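Local coordinates for protein metallopeptidase containing co-catalytic metalloactive site (Shewanella denitrificans OS217, PDB 3B2Y) that probably acts as a zinc-dependent metallocarboxypeptidase of the M14 family, binding a metal ion (nickel in this crystal) in its active site, at residues P185-P189 / V221-H225. Numbering follows the deposited sequence.
Sequences PTQTP and VIFNH
Phe223 reaches from the end of its strand against the loop 185-189, which covers one face of its ring with Pro189 and meets part of its edge with backbone oxygens. CG lies anti to the backbone N (chi1 -172°), and this throws the ring out toward the loop. At the root, Phe223 CB passes 4.1 Å from Pro189 CG. Ring atoms CG and CD1 of Phe223 lie beneath Pro189 CG, which stands 3.9 Å from the centroid of the Phe223 ring and 19° off its normal, a CH-pi contact over the face. Further along that face, Phe223 CE1 meets Pro189 CA at 3.7 Å. CD2 lies below Pro189 CD, and at CE2 backbone oxygens join in: Gln187 O comes to 3.3 Å of Phe223 CE2, and Thr186 O also approaches it, both oxygens at the ring edge near its plane, where the partly positive C-H groups suit carbonyl oxygens. Phe223 CZ, the tip, has Thr188 O at 3.6 Å, coming in obliquely.

Within the loop, the Thr186 hydroxyl donates through OG1 to Thr188 O over 2.7 Å. On the ring's other face, the amide of Asn224 lies with CG 3.9 Å above the plane of the Phe223 ring, over the centre, while its ND2 donates to Glu184 O. The ring is thus sandwiched between a proline and an amide. Val221 adds a looser apolar touch to Pro189.

All this happens at the protein surface, where the outermost strand 221-223 pairs with strand 179-183 in the mixed sheet of the M14 domain. The loop 185-189 follows that neighbouring strand and leads into helix 191-201, whose Arg197 and Ser193 touch Val221 and Phe223, respectively.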
# COMPACT_ATOMS: atom_id res chain seq x y z
N PRO A 185 3.24 -17.85 7.37
CA PRO A 185 4.03 -19.08 7.44
C PRO A 185 3.20 -20.26 7.97
O PRO A 185 3.54 -20.85 8.98
CB PRO A 185 5.15 -18.70 8.42
CG PRO A 185 4.45 -17.80 9.40
CD PRO A 185 3.43 -17.01 8.56
N THR A 186 2.14 -20.58 7.25
CA THR A 186 1.19 -21.62 7.62
C THR A 186 0.67 -22.20 6.31
O THR A 186 0.85 -21.57 5.25
CB THR A 186 -0.00 -21.06 8.49
OG1 THR A 186 -0.75 -20.08 7.76
CG2 THR A 186 0.50 -20.42 9.79
N GLN A 187 0.03 -23.36 6.39
CA GLN A 187 -0.58 -24.05 5.24
C GLN A 187 -1.76 -23.30 4.67
O GLN A 187 -1.91 -23.17 3.45
CB GLN A 187 -1.12 -25.45 5.65
CG GLN A 187 -0.06 -26.43 6.07
CD GLN A 187 1.21 -26.19 5.34
OE1 GLN A 187 1.28 -26.34 4.11
NE2 GLN A 187 2.23 -25.74 6.07
N THR A 188 -2.59 -22.83 5.60
CA THR A 188 -3.91 -22.29 5.32
C THR A 188 -3.95 -20.86 5.85
O THR A 188 -3.22 -20.54 6.77
CB THR A 188 -5.00 -23.19 6.00
OG1 THR A 188 -5.26 -24.33 5.17
CG2 THR A 188 -6.33 -22.46 6.25
N PRO A 189 -4.76 -19.98 5.22
CA PRO A 189 -4.87 -18.62 5.74
C PRO A 189 -5.41 -18.64 7.15
O PRO A 189 -6.30 -19.45 7.44
CB PRO A 189 -5.89 -17.97 4.81
CG PRO A 189 -5.84 -18.78 3.59
CD PRO A 189 -5.56 -20.15 4.00
N VAL A 221 -9.40 -14.40 -1.06
CA VAL A 221 -8.01 -14.45 -0.65
C VAL A 221 -7.21 -15.19 -1.71
O VAL A 221 -7.70 -16.18 -2.27
CB VAL A 221 -7.88 -15.16 0.71
CG1 VAL A 221 -6.40 -15.33 1.09
CG2 VAL A 221 -8.59 -14.33 1.79
N ILE A 222 -6.06 -14.62 -2.07
CA ILE A 222 -5.02 -15.34 -2.82
C ILE A 222 -3.85 -15.57 -1.86
O ILE A 222 -3.26 -14.61 -1.37
CB ILE A 222 -4.55 -14.52 -4.05
CG1 ILE A 222 -5.66 -14.44 -5.10
CG2 ILE A 222 -3.24 -15.09 -4.66
CD1 ILE A 222 -5.74 -12.99 -5.74
N PHE A 223 -3.52 -16.83 -1.60
CA PHE A 223 -2.63 -17.14 -0.48
C PHE A 223 -1.24 -17.64 -0.89
O PHE A 223 -1.10 -18.62 -1.62
CB PHE A 223 -3.32 -18.16 0.41
CG PHE A 223 -2.61 -18.42 1.69
CD1 PHE A 223 -2.46 -17.42 2.62
CD2 PHE A 223 -2.15 -19.71 2.00
CE1 PHE A 223 -1.83 -17.67 3.83
CE2 PHE A 223 -1.52 -19.94 3.21
CZ PHE A 223 -1.36 -18.89 4.11
N ASN A 224 -0.20 -16.96 -0.41
CA ASN A 224 1.16 -17.42 -0.57
C ASN A 224 1.55 -17.61 -2.03
O ASN A 224 2.26 -18.54 -2.37
CB ASN A 224 1.44 -18.69 0.23
CG ASN A 224 1.79 -18.40 1.70
OD1 ASN A 224 2.03 -17.26 2.08
ND2 ASN A 224 1.84 -19.44 2.50
N HIS A 225 1.10 -16.68 -2.86
CA HIS A 225 1.48 -16.66 -4.27
C HIS A 225 2.72 -15.73 -4.41
O HIS A 225 2.59 -14.54 -4.38
CB HIS A 225 0.31 -16.10 -5.10
CG HIS A 225 0.65 -15.85 -6.54
ND1 HIS A 225 0.56 -16.82 -7.51
CD2 HIS A 225 1.08 -14.72 -7.17
CE1 HIS A 225 0.91 -16.31 -8.68
NE2 HIS A 225 1.25 -15.04 -8.50